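PDB 5CZW: myroilysin from Myroides profundi, which is probably a zinc-dependent endopeptidase of the astacin (M12A) family of metzincins, held here in its propeptide-inhibited form by a cysteine switch. Local coordinates for residues V48-L53 against N80-G85; Q95-Y100 against A168-Y173; E130-V135 against N221-A226; I146-H151 against Q191-A196. The protein carries 1 engineered substitution. All coordinates share one frame; numbering follows the deposited sequence.

Interaction 1: V48-L53 against N80-G85; sequences VITVGL and NFVESG
Segments 48-53 and 80-85 pair in parallel at Thr50-Asn80 and Val51-Phe81, with CA-CA separations of 4.7 Å. Three backbone hydrogen bonds join them: Asn80 N to Ile49 O at 2.8 Å, Val51 N to Asn80 O, and Val82 N to Val51 O. The last is nearly straight, with 168° at the hydrogen. Val51 and Phe81 share one face of the sheet. Their side chains lie side by side and point the same way. Val51 CB sits over one face of the Phe81 ring, 3.9 Å from its centroid, in a CH-pi contact. Val51 CG1, anti to the backbone N (chi1 -175°), reaches Phe81 CE2 at 3.5 Å. Leu53 CD2 meets the same ring at its edge, 3.9 Å from Phe81 CE2. On the other face the methyl Thr50 CG2 lies 4.1 Å from Val82 CG1. Thr50 OG1 turns to another partner, the backbone N of Gln88. Val48 CG1 packs against Asn80 CB. The two neighbouring parallel strands are joined through helix 58-63, a beta-alpha-beta crossover at the edge of the sheet within this chain, in the N-terminal part of an astacin-type protease domain.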
loop_
_atom_site.group_PDB
_atom_site.type_symbol
_atom_site.label_atom_id
_atom_site.label_comp_id
_atom_site.label_asym_id
_atom_site.label_seq_id
_atom_site.Cartn_x
_atom_site.Cartn_y
_atom_site.Cartn_z
ATOM N N VAL A 48 14.553 -11.570 -8.368
ATOM C CA VAL A 48 15.134 -10.607 -7.486
ATOM C C VAL A 48 14.782 -9.237 -8.008
ATOM O O VAL A 48 15.242 -8.821 -9.073
ATOM C CB VAL A 48 16.671 -10.804 -7.454
ATOM C CG1 VAL A 48 17.322 -9.768 -6.555
ATOM C CG2 VAL A 48 16.978 -12.203 -6.979
ATOM N N ILE A 49 13.955 -8.519 -7.257
ATOM C CA ILE A 49 13.386 -7.243 -7.661
ATOM C C ILE A 49 14.205 -6.132 -7.000
ATOM O O ILE A 49 14.433 -6.081 -5.762
ATOM C CB ILE A 49 11.897 -7.141 -7.201
ATOM C CG1 ILE A 49 11.070 -8.312 -7.716
ATOM C CG2 ILE A 49 11.308 -5.799 -7.644
ATOM C CD1 ILE A 49 9.743 -8.446 -7.013
ATOM N N THR A 50 14.712 -5.225 -7.840
ATOM C CA THR A 50 15.425 -4.042 -7.344
ATOM C C THR A 50 14.440 -3.003 -6.725
ATOM O O THR A 50 13.371 -2.780 -7.299
ATOM C CB THR A 50 16.286 -3.379 -8.428
ATOM O OG1 THR A 50 15.467 -3.039 -9.537
ATOM C CG2 THR A 50 17.427 -4.263 -8.868
ATOM N N VAL A 51 14.823 -2.487 -5.579
ATOM C CA VAL A 51 14.025 -1.506 -4.803
ATOM C C VAL A 51 14.874 -0.291 -4.558
ATOM O O VAL A 51 16.014 -0.448 -4.053
ATOM C CB VAL A 51 13.519 -2.097 -3.454
ATOM C CG1 VAL A 51 12.614 -1.075 -2.768
ATOM C CG2 VAL A 51 12.778 -3.384 -3.701
ATOM N N GLY A 52 14.365 0.920 -4.794
ATOM C CA GLY A 52 15.107 2.024 -4.413
ATOM C C GLY A 52 14.259 2.860 -3.471
ATOM O O GLY A 52 13.043 2.973 -3.637
ATOM N N LEU A 53 14.919 3.444 -2.519
ATOM C CA LEU A 53 14.268 4.313 -1.508
ATOM C C LEU A 53 14.642 5.769 -1.780
ATOM O O LEU A 53 15.819 6.218 -1.928
ATOM C CB LEU A 53 14.668 3.845 -0.091
ATOM C CG LEU A 53 14.423 2.360 0.302
ATOM C CD1 LEU A 53 14.815 2.054 1.749
ATOM C CD2 LEU A 53 12.955 1.960 0.017
ATOM N N ASN A 80 16.154 -6.626 -3.653
ATOM C CA ASN A 80 17.520 -6.115 -3.627
ATOM C C ASN A 80 17.436 -4.618 -3.545
ATOM O O ASN A 80 17.041 -3.959 -4.494
ATOM C CB ASN A 80 18.265 -6.492 -4.945
ATOM C CG ASN A 80 19.746 -6.058 -4.912
ATOM O OD1 ASN A 80 20.260 -5.695 -3.830
ATOM N ND2 ASN A 80 20.428 -6.085 -6.066
ATOM N N PHE A 81 17.816 -4.048 -2.388
ATOM C CA PHE A 81 17.771 -2.597 -2.163
ATOM C C PHE A 81 19.025 -1.934 -2.711
ATOM O O PHE A 81 20.121 -2.228 -2.202
ATOM C CB PHE A 81 17.592 -2.275 -0.700
ATOM C CG PHE A 81 16.210 -2.548 -0.186
ATOM C CD1 PHE A 81 15.728 -3.837 0.024
ATOM C CD2 PHE A 81 15.290 -1.528 -0.105
ATOM C CE1 PHE A 81 14.385 -4.069 0.449
ATOM C CE2 PHE A 81 13.965 -1.760 0.339
ATOM C CZ PHE A 81 13.539 -3.018 0.628
ATOM N N VAL A 82 18.840 -1.094 -3.717
ATOM C CA VAL A 82 19.919 -0.503 -4.490
ATOM C C VAL A 82 19.896 1.051 -4.473
ATOM O O VAL A 82 18.884 1.675 -4.121
ATOM C CB VAL A 82 19.853 -0.981 -5.923
ATOM C CG1 VAL A 82 19.718 -2.465 -6.026
ATOM C CG2 VAL A 82 18.667 -0.324 -6.570
ATOM N N GLU A 83 21.006 1.638 -4.896
ATOM C CA GLU A 83 21.173 3.053 -4.949
ATOM C C GLU A 83 21.697 3.504 -6.333
ATOM O O GLU A 83 22.221 4.638 -6.491
ATOM C CB GLU A 83 22.120 3.506 -3.806
ATOM C CG GLU A 83 21.579 3.113 -2.427
ATOM C CD GLU A 83 22.561 3.376 -1.284
ATOM O OE1 GLU A 83 23.368 4.328 -1.384
ATOM O OE2 GLU A 83 22.512 2.602 -0.293
ATOM N N SER A 84 21.532 2.644 -7.337
ATOM C CA SER A 84 21.917 2.939 -8.712
ATOM C C SER A 84 20.797 2.568 -9.712
ATOM O O SER A 84 19.925 1.798 -9.395
ATOM C CB SER A 84 23.150 2.115 -9.062
ATOM O OG SER A 84 22.774 0.719 -9.084
ATOM N N GLY A 85 20.910 3.079 -10.931
ATOM C CA GLY A 85 20.018 2.757 -12.063
ATOM C C GLY A 85 18.592 3.205 -11.796
ATOM O O GLY A 85 18.407 4.154 -11.051
HETATM O O HOH W 1 17.696 2.616 -2.178
#

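Interaction 2: Q95-Y100 against A168-Y173; sequences QGAGSY and AGYPNY
Pro171 CG lies over one face of the Tyr100 ring, 4.0 Å from the centroid and 25° off the normal, a CH-pi contact displaced toward the rim. Its closest ring atom is Tyr100 CE2, 3.7 Å from Pro171 CG. Ala97 CB comes to the edge of the Tyr170 ring, 4.2 Å from Tyr170 CD2. This apolar packing carries most of the contact, and no hydrogen bond crosses it.

The polar atoms meet carbon here. Ala97 O lies 3.6 Å from Pro171 CD, and it accepts a hydrogen bond from Lys24 NZ. Tyr100 OH approaches Tyr170 CE2 at 3.4 Å, and the two tyrosine side chains cross at about a right angle. Tyr100 CG stands between the backbone N and the carbonyl carbon (chi1 51°), which turns the ring toward the 168-173 loop. Both tyrosine hydroxyls bond to Glu115 OE2, and Tyr170 OH also bonds to Arg6 NH1. Glu115 OE2 thus joins both tyrosines. Tyr100 lies on strand 100-101, whose neighbour in the sheet is strand 117-118. The side chain of Tyr100 lies about 5 Å from that of Cys23, so the contact flanks the propeptide-blocked zinc site of this metzincin.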
loop_
_atom_site.group_PDB
_atom_site.type_symbol
_atom_site.label_atom_id
_atom_site.label_comp_id
_atom_site.label_asym_id
_atom_site.label_seq_id
_atom_site.Cartn_x
_atom_site.Cartn_y
_atom_site.Cartn_z
ATOM N N GLN A 95 4.724 12.701 2.877
ATOM C CA GLN A 95 3.875 12.761 4.063
ATOM C C GLN A 95 2.483 13.224 3.669
ATOM O O GLN A 95 2.329 14.196 2.940
ATOM C CB GLN A 95 4.480 13.718 5.135
ATOM C CG GLN A 95 5.738 13.163 5.796
ATOM C CD GLN A 95 5.467 11.811 6.367
ATOM O OE1 GLN A 95 4.665 11.692 7.267
ATOM N NE2 GLN A 95 6.014 10.799 5.751
ATOM N N GLY A 96 1.460 12.569 4.186
ATOM C CA GLY A 96 0.096 12.968 3.899
ATOM C C GLY A 96 -0.588 12.506 2.662
ATOM O O GLY A 96 -1.762 12.740 2.535
ATOM N N ALA A 97 0.163 11.824 1.766
ATOM C CA ALA A 97 -0.325 11.290 0.476
ATOM C C ALA A 97 -1.009 9.954 0.552
ATOM O O ALA A 97 -1.485 9.402 -0.443
ATOM C CB ALA A 97 0.839 11.160 -0.416
ATOM N N GLY A 98 -1.044 9.431 1.786
ATOM C CA GLY A 98 -1.449 8.055 1.995
ATOM C C GLY A 98 -0.346 7.087 1.722
ATOM O O GLY A 98 0.737 7.461 1.389
ATOM N N SER A 99 -0.580 5.816 1.958
ATOM C CA SER A 99 0.426 4.798 1.601
ATOM C C SER A 99 -0.218 3.959 0.555
ATOM O O SER A 99 -1.455 3.771 0.524
ATOM C CB SER A 99 0.794 3.917 2.831
ATOM O OG SER A 99 1.440 4.636 3.870
ATOM N N TYR A 100 0.610 3.411 -0.342
ATOM C CA TYR A 100 0.126 2.733 -1.538
ATOM C C TYR A 100 1.225 2.039 -2.256
ATOM O O TYR A 100 2.391 2.432 -2.114
ATOM C CB TYR A 100 -0.562 3.784 -2.519
ATOM C CG TYR A 100 0.149 5.059 -2.912
ATOM C CD1 TYR A 100 1.108 5.091 -3.922
ATOM C CD2 TYR A 100 -0.064 6.211 -2.182
ATOM C CE1 TYR A 100 1.746 6.243 -4.231
ATOM C CE2 TYR A 100 0.567 7.391 -2.498
ATOM C CZ TYR A 100 1.492 7.412 -3.484
ATOM O OH TYR A 100 2.188 8.550 -3.855
ATOM N N ALA A 168 -9.566 13.298 -3.681
ATOM C CA ALA A 168 -9.504 14.296 -4.738
ATOM C C ALA A 168 -8.089 14.700 -5.127
ATOM O O ALA A 168 -7.904 15.189 -6.242
ATOM C CB ALA A 168 -10.305 15.540 -4.339
ATOM N N GLY A 169 -7.130 14.569 -4.217
ATOM C CA GLY A 169 -5.773 15.045 -4.474
ATOM C C GLY A 169 -4.757 13.943 -4.809
ATOM O O GLY A 169 -5.105 12.919 -5.379
ATOM N N TYR A 170 -3.491 14.234 -4.507
ATOM C CA TYR A 170 -2.384 13.422 -4.936
ATOM C C TYR A 170 -2.483 12.082 -4.175
ATOM O O TYR A 170 -2.736 12.114 -3.004
ATOM C CB TYR A 170 -1.046 14.100 -4.656
ATOM C CG TYR A 170 0.133 13.310 -5.182
ATOM C CD1 TYR A 170 0.521 13.446 -6.511
ATOM C CD2 TYR A 170 0.863 12.484 -4.367
ATOM C CE1 TYR A 170 1.583 12.726 -7.041
ATOM C CE2 TYR A 170 1.942 11.725 -4.909
ATOM C CZ TYR A 170 2.257 11.852 -6.258
ATOM O OH TYR A 170 3.308 11.182 -6.846
ATOM N N PRO A 171 -2.247 10.940 -4.810
ATOM C CA PRO A 171 -1.941 10.706 -6.247
ATOM C C PRO A 171 -3.123 10.422 -7.161
ATOM O O PRO A 171 -2.954 10.379 -8.372
ATOM C CB PRO A 171 -1.145 9.392 -6.193
ATOM C CG PRO A 171 -1.776 8.702 -5.003
ATOM C CD PRO A 171 -1.966 9.745 -3.973
ATOM N N ASN A 172 -4.301 10.117 -6.589
ATOM C CA ASN A 172 -5.446 9.689 -7.367
ATOM C C ASN A 172 -6.067 10.801 -8.232
ATOM O O ASN A 172 -6.389 10.522 -9.366
ATOM C CB ASN A 172 -6.575 9.132 -6.475
ATOM C CG ASN A 172 -6.195 7.837 -5.706
ATOM O OD1 ASN A 172 -6.424 7.775 -4.548
ATOM N ND2 ASN A 172 -5.728 6.802 -6.385
ATOM N N TYR A 173 -6.241 11.995 -7.688
ATOM C CA TYR A 173 -6.994 13.039 -8.376
ATOM C C TYR A 173 -8.413 12.511 -8.823
ATOM O O TYR A 173 -8.850 12.600 -10.005
ATOM C CB TYR A 173 -6.131 13.549 -9.531
ATOM C CG TYR A 173 -4.838 14.208 -9.125
ATOM C CD1 TYR A 173 -4.834 15.456 -8.527
ATOM C CD2 TYR A 173 -3.607 13.590 -9.316
ATOM C CE1 TYR A 173 -3.652 16.078 -8.143
ATOM C CE2 TYR A 173 -2.433 14.203 -8.966
ATOM C CZ TYR A 173 -2.446 15.443 -8.368
ATOM O OH TYR A 173 -1.250 16.054 -8.013
#

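Interaction 3: E130-V135 against N221-A226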
loop_
_atom_site.group_PDB
_atom_site.type_symbol
_atom_site.label_atom_id
_atom_site.label_comp_id
_atom_site.label_asym_id
_atom_site.label_seq_id
_atom_site.Cartn_x
_atom_site.Cartn_y
_atom_site.Cartn_z
ATOM N N GLU A 130 3.717 -0.696 13.751
ATOM C CA GLU A 130 3.198 0.114 12.637
ATOM C C GLU A 130 4.086 -0.026 11.426
ATOM O O GLU A 130 3.567 -0.137 10.308
ATOM C CB GLU A 130 3.076 1.550 13.019
ATOM C CG GLU A 130 2.565 2.443 11.902
ATOM C CD GLU A 130 1.271 1.994 11.274
ATOM O OE1 GLU A 130 0.424 1.331 11.960
ATOM O OE2 GLU A 130 1.067 2.234 10.035
ATOM N N PHE A 131 5.413 -0.100 11.620
ATOM C CA PHE A 131 6.271 -0.354 10.464
ATOM C C PHE A 131 5.940 -1.717 9.870
ATOM O O PHE A 131 5.789 -1.878 8.637
ATOM C CB PHE A 131 7.766 -0.314 10.741
ATOM C CG PHE A 131 8.378 1.052 10.907
ATOM C CD1 PHE A 131 8.559 1.914 9.808
ATOM C CD2 PHE A 131 8.909 1.436 12.131
ATOM C CE1 PHE A 131 9.167 3.171 9.964
ATOM C CE2 PHE A 131 9.519 2.665 12.264
ATOM C CZ PHE A 131 9.667 3.534 11.186
ATOM N N SER A 132 5.847 -2.718 10.723
ATOM C CA SER A 132 5.605 -4.067 10.283
ATOM C C SER A 132 4.270 -4.150 9.523
ATOM O O SER A 132 4.180 -4.696 8.381
ATOM C CB SER A 132 5.566 -5.057 11.493
ATOM O OG SER A 132 5.333 -6.404 11.014
ATOM N N ARG A 133 3.248 -3.627 10.100
ATOM C CA ARG A 133 1.960 -3.659 9.446
ATOM C C ARG A 133 1.959 -3.008 8.061
ATOM O O ARG A 133 1.511 -3.583 7.077
ATOM C CB ARG A 133 0.905 -2.960 10.339
ATOM C CG ARG A 133 -0.526 -2.935 9.779
ATOM C CD ARG A 133 -1.480 -2.162 10.683
ATOM N NE ARG A 133 -1.312 -0.742 10.585
ATOM C CZ ARG A 133 -2.054 0.085 9.846
ATOM N NH1 ARG A 133 -3.042 -0.342 9.127
ATOM N NH2 ARG A 133 -1.772 1.347 9.849
ATOM N N THR A 134 2.444 -1.801 8.032
ATOM C CA THR A 134 2.250 -0.989 6.794
ATOM C C THR A 134 3.313 -1.407 5.707
ATOM O O THR A 134 2.972 -1.517 4.494
ATOM C CB THR A 134 2.261 0.478 7.126
ATOM O OG1 THR A 134 1.048 0.773 7.851
ATOM C CG2 THR A 134 2.345 1.372 5.851
ATOM N N VAL A 135 4.544 -1.739 6.142
ATOM C CA VAL A 135 5.558 -2.124 5.172
ATOM C C VAL A 135 5.178 -3.487 4.579
ATOM O O VAL A 135 5.141 -3.667 3.339
ATOM C CB VAL A 135 6.979 -2.164 5.735
ATOM C CG1 VAL A 135 7.944 -2.719 4.730
ATOM C CG2 VAL A 135 7.349 -0.760 6.155
ATOM N N ASN A 221 -4.164 -6.443 10.793
ATOM C CA ASN A 221 -3.348 -7.273 11.572
ATOM C C ASN A 221 -1.905 -6.728 11.268
ATOM O O ASN A 221 -1.738 -6.028 10.302
ATOM C CB ASN A 221 -3.647 -8.657 11.030
ATOM C CG ASN A 221 -5.185 -8.919 10.941
ATOM O OD1 ASN A 221 -5.744 -9.323 11.928
ATOM N ND2 ASN A 221 -5.860 -8.574 9.806
ATOM N N SER A 222 -0.899 -7.006 12.079
ATOM C CA SER A 222 0.431 -6.430 11.830
ATOM C C SER A 222 1.593 -7.342 11.457
ATOM O O SER A 222 2.690 -6.909 11.270
ATOM C CB SER A 222 0.781 -5.497 12.970
ATOM O OG SER A 222 0.919 -6.263 14.127
ATOM N N VAL A 223 1.285 -8.604 11.313
ATOM C CA VAL A 223 2.239 -9.675 10.955
ATOM C C VAL A 223 1.597 -10.600 9.909
ATOM O O VAL A 223 0.341 -10.573 9.734
ATOM C CB VAL A 223 2.648 -10.514 12.197
ATOM C CG1 VAL A 223 3.293 -9.645 13.264
ATOM C CG2 VAL A 223 1.411 -11.242 12.731
ATOM N N LEU A 224 2.420 -11.390 9.217
ATOM C CA LEU A 224 1.953 -12.335 8.240
ATOM C C LEU A 224 1.074 -13.419 8.936
ATOM O O LEU A 224 1.473 -13.914 10.004
ATOM C CB LEU A 224 3.164 -12.972 7.539
ATOM C CG LEU A 224 3.848 -12.020 6.580
ATOM C CD1 LEU A 224 5.191 -12.490 6.060
ATOM C CD2 LEU A 224 2.908 -11.723 5.399
ATOM N N SER A 225 -0.114 -13.717 8.389
ATOM C CA SER A 225 -0.897 -14.844 8.869
ATOM C C SER A 225 -0.406 -16.141 8.309
ATOM O O SER A 225 0.299 -16.230 7.310
ATOM C CB SER A 225 -2.378 -14.696 8.577
ATOM O OG SER A 225 -2.666 -14.774 7.194
ATOM N N ALA A 226 -0.828 -17.218 8.977
ATOM C CA ALA A 226 -0.748 -18.540 8.397
ATOM C C ALA A 226 -1.218 -18.594 6.968
ATOM O O ALA A 226 -0.525 -19.188 6.072
ATOM C CB ALA A 226 -1.579 -19.512 9.245
#
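Ser132 OG donates a hydrogen bond to Ser222 O at 2.7 Å. The donor lies nearly in line with the carbonyl, at 169°. Ser132 OG is anti to the backbone N (chi1 -180°), and this points the hydroxyl from the helix to the 221-226 loop. Next to this bond the chains touch through carbon. Arg133 CB packs against Ser222 CB at 3.7 Å, and Arg133 CG lies 3.4 Å from Asn221 O. That oxygen is buried by the contact and has no polar partner in the model. The helix is 128-143, which farther along carries the zinc-binding HExxH motif of the metzincins. The 221-226 loop thus lies against the helix one turn before His137. Arg133 runs extended past the loop, then bends at chi3 (76°), and its guanidinium turns back to grip Glu130 in a side-on salt bridge. Arg133 NE and NH2 both bond to Glu130 OE1 at 3.0 Å, near the guanidinium plane, and NH2 also bonds to Glu130 OE2, which is tilted from that plane. Thr134 OG1 donates to the same OE2 from above the carboxylate plane, and Trp121 NE1 adds a further bond to it. With an alanine at Arg133, the Glu130 carboxylate would probably lose its charged mate, and a gap would open beside Asn221 O. Asn221 ND2 is held by Ser201 O, and Ser222 also touches Thr129.

Interaction 4: I146-H151 against Q191-A196. With ZN (zinc ion), chain B.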
loop_
_atom_site.group_PDB
_atom_site.type_symbol
_atom_site.label_atom_id
_atom_site.label_comp_id
_atom_site.label_asym_id
_atom_site.label_seq_id
_atom_site.Cartn_x
_atom_site.Cartn_y
_atom_site.Cartn_z
ATOM N N ILE A 146 -4.094 -8.293 -3.486
ATOM C CA ILE A 146 -5.115 -7.285 -3.351
ATOM C C ILE A 146 -5.595 -7.209 -1.887
ATOM O O ILE A 146 -5.230 -8.043 -1.061
ATOM C CB ILE A 146 -6.238 -7.561 -4.374
ATOM C CG1 ILE A 146 -6.970 -8.843 -3.981
ATOM C CG2 ILE A 146 -5.668 -7.481 -5.787
ATOM C CD1 ILE A 146 -8.240 -9.112 -4.803
ATOM N N HIS A 147 -6.439 -6.208 -1.595
ATOM C CA HIS A 147 -7.035 -6.158 -0.347
ATOM C C HIS A 147 -7.965 -7.323 0.007
ATOM O O HIS A 147 -8.812 -7.735 -0.787
ATOM C CB HIS A 147 -7.859 -4.883 -0.219
ATOM C CG HIS A 147 -7.010 -3.659 0.002
ATOM N ND1 HIS A 147 -7.208 -2.487 -0.685
ATOM C CD2 HIS A 147 -5.870 -3.455 0.727
ATOM C CE1 HIS A 147 -6.283 -1.610 -0.357
ATOM N NE2 HIS A 147 -5.545 -2.152 0.556
ATOM N N GLU A 148 -7.885 -7.740 1.234
ATOM C CA GLU A 148 -8.968 -8.555 1.879
ATOM C C GLU A 148 -9.932 -7.624 2.558
ATOM O O GLU A 148 -9.514 -6.781 3.325
ATOM C CB GLU A 148 -8.364 -9.468 2.949
ATOM C CG GLU A 148 -7.448 -10.559 2.355
ATOM C CD GLU A 148 -8.235 -11.612 1.571
ATOM O OE1 GLU A 148 -9.346 -12.089 2.031
ATOM O OE2 GLU A 148 -7.799 -11.900 0.421
ATOM N N HIS A 149 -11.210 -7.694 2.207
ATOM C CA HIS A 149 -12.205 -6.799 2.814
ATOM C C HIS A 149 -13.447 -7.640 3.085
ATOM O O HIS A 149 -14.016 -8.174 2.186
ATOM C CB HIS A 149 -12.533 -5.694 1.873
ATOM C CG HIS A 149 -13.703 -4.897 2.307
ATOM N ND1 HIS A 149 -13.670 -4.087 3.416
ATOM C CD2 HIS A 149 -14.925 -4.762 1.765
ATOM C CE1 HIS A 149 -14.855 -3.509 3.567
ATOM N NE2 HIS A 149 -15.626 -3.897 2.561
ATOM N N GLN A 150 -13.773 -7.789 4.353
ATOM C CA GLN A 150 -14.949 -8.504 4.797
ATOM C C GLN A 150 -15.937 -7.401 4.990
ATOM O O GLN A 150 -15.757 -6.577 5.881
ATOM C CB GLN A 150 -14.624 -9.173 6.161
ATOM C CG GLN A 150 -15.629 -10.207 6.645
ATOM C CD GLN A 150 -15.572 -11.432 5.759
ATOM O OE1 GLN A 150 -16.593 -12.025 5.446
ATOM N NE2 GLN A 150 -14.366 -11.757 5.267
ATOM N N HIS A 151 -16.926 -7.335 4.108
ATOM C CA HIS A 151 -17.917 -6.306 4.157
ATOM C C HIS A 151 -18.852 -6.431 5.387
ATOM O O HIS A 151 -19.407 -7.492 5.613
ATOM C CB HIS A 151 -18.742 -6.269 2.860
ATOM C CG HIS A 151 -19.542 -5.022 2.780
ATOM N ND1 HIS A 151 -18.942 -3.795 2.606
ATOM C CD2 HIS A 151 -20.862 -4.778 2.980
ATOM C CE1 HIS A 151 -19.859 -2.847 2.685
ATOM N NE2 HIS A 151 -21.034 -3.421 2.872
ATOM N N GLN A 191 -14.321 -8.656 -0.632
ATOM C CA GLN A 191 -13.256 -8.790 -1.610
ATOM C C GLN A 191 -12.202 -9.720 -1.004
ATOM O O GLN A 191 -11.821 -9.547 0.137
ATOM C CB GLN A 191 -12.567 -7.443 -1.861
ATOM C CG GLN A 191 -13.419 -6.323 -2.398
ATOM C CD GLN A 191 -13.268 -6.221 -3.904
ATOM O OE1 GLN A 191 -12.139 -6.480 -4.437
ATOM N NE2 GLN A 191 -14.356 -5.790 -4.614
ATOM N N THR A 192 -11.768 -10.740 -1.748
ATOM C CA THR A 192 -10.809 -11.704 -1.200
ATOM C C THR A 192 -10.065 -12.438 -2.280
ATOM O O THR A 192 -10.618 -12.677 -3.364
ATOM C CB THR A 192 -11.513 -12.794 -0.371
ATOM O OG1 THR A 192 -10.557 -13.592 0.327
ATOM C CG2 THR A 192 -12.423 -13.703 -1.264
ATOM N N GLN A 193 -8.866 -12.876 -1.931
ATOM C CA GLN A 193 -8.120 -13.793 -2.803
ATOM C C GLN A 193 -7.986 -15.173 -2.192
ATOM O O GLN A 193 -7.320 -16.076 -2.762
ATOM C CB GLN A 193 -6.767 -13.185 -3.213
ATOM C CG GLN A 193 -5.784 -12.986 -2.089
ATOM C CD GLN A 193 -5.235 -11.570 -2.118
ATOM O OE1 GLN A 193 -4.590 -11.134 -3.109
ATOM N NE2 GLN A 193 -5.444 -10.835 -0.990
ATOM N N TYR A 194 -8.669 -15.368 -1.086
ATOM C CA TYR A 194 -8.602 -16.601 -0.347
ATOM C C TYR A 194 -9.918 -17.406 -0.401
ATOM O O TYR A 194 -11.021 -16.885 -0.656
ATOM C CB TYR A 194 -8.225 -16.306 1.080
ATOM C CG TYR A 194 -6.875 -15.616 1.319
ATOM C CD1 TYR A 194 -5.841 -15.710 0.434
ATOM C CD2 TYR A 194 -6.677 -14.857 2.448
ATOM C CE1 TYR A 194 -4.626 -15.104 0.681
ATOM C CE2 TYR A 194 -5.447 -14.258 2.719
ATOM C CZ TYR A 194 -4.411 -14.419 1.850
ATOM O OH TYR A 194 -3.180 -13.785 2.089
ATOM N N SER A 195 -9.776 -18.713 -0.206
ATOM C CA SER A 195 -10.916 -19.596 -0.350
ATOM C C SER A 195 -11.777 -19.304 0.864
ATOM O O SER A 195 -12.923 -18.863 0.737
ATOM C CB SER A 195 -10.460 -21.041 -0.388
ATOM O OG SER A 195 -9.821 -21.340 0.828
ATOM N N ALA A 196 -11.176 -19.499 2.036
ATOM C CA ALA A 196 -11.758 -19.078 3.296
ATOM C C ALA A 196 -11.245 -17.688 3.629
ATOM O O ALA A 196 -10.133 -17.321 3.253
ATOM C CB ALA A 196 -11.371 -20.054 4.392
HETATM ZN ZN ZN B . -3.528 -1.804 0.805
HETATM O O HOH W 2 -10.097 -6.023 -3.197
#
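The Glu148 carboxylate stacks on one face of the Tyr194 ring, the planes 14° apart, with Glu148 OE2 offset toward the rim. His151 N lies over a face of the His149 ring, whose NE2 meets the edge of the His151 ring in a weak bond. Thr192 OG1 donates to the syn lone pair of Glu148 OE1 at 2.6 Å. Gln193 N meets the syn lone pair of Glu148 OE2 at 2.8 Å, almost straight at 175°, and Gln193 NE2 takes its anti lone pair. Glu148, bent at chi2 (-70°), brings its carboxylate to these donors. The Gln193 amide also grips the backbone of Ile146: Ile146 N donates to Gln193 OE1, and Gln193 NE2 to Ile146 O. His149 and Gln191 form a single antiparallel, hydrogen-bonded bridge. Thr192 OG1 and Gln193 N would probably lose their acceptor with an alanine at Glu148, and Gln193 NE2 one of its two. Between Ile146 and Glu148 in the chain is His147. Its NE2 binds the zinc ion at 2.1 Å beside His137, His141 and Cys23, and its ND1 is hydrogen-bonded with Tyr187 OH. The buried carboxylate probably stays ionised among its three donors, and these bonds probably help place His147 beside the metal.

From the N terminus, interaction 1 comes first. It closes the loop between strands 48-54 and 78-81, which holds helix 58-63, before the others open. Interaction 2 starts at the loop after strand 89-92 and ends beyond helix 160-167. Interactions 3 and 4 both begin inside that span and close after it, so each crosses interaction 2. Interaction 4 is nested within the loop closed by interaction 3. Interaction 3 joins helix 128-143 to the loop before helix 231-235. Interaction 4 joins the segment after helix 128-143 to an earlier part of that loop. Interactions 2 and 3 touch where Ser99 packs on Thr134. Interaction 4 supplies a zinc ligand, interactions 2 and 3 lie near the site, and interaction 1 stays in the sheet.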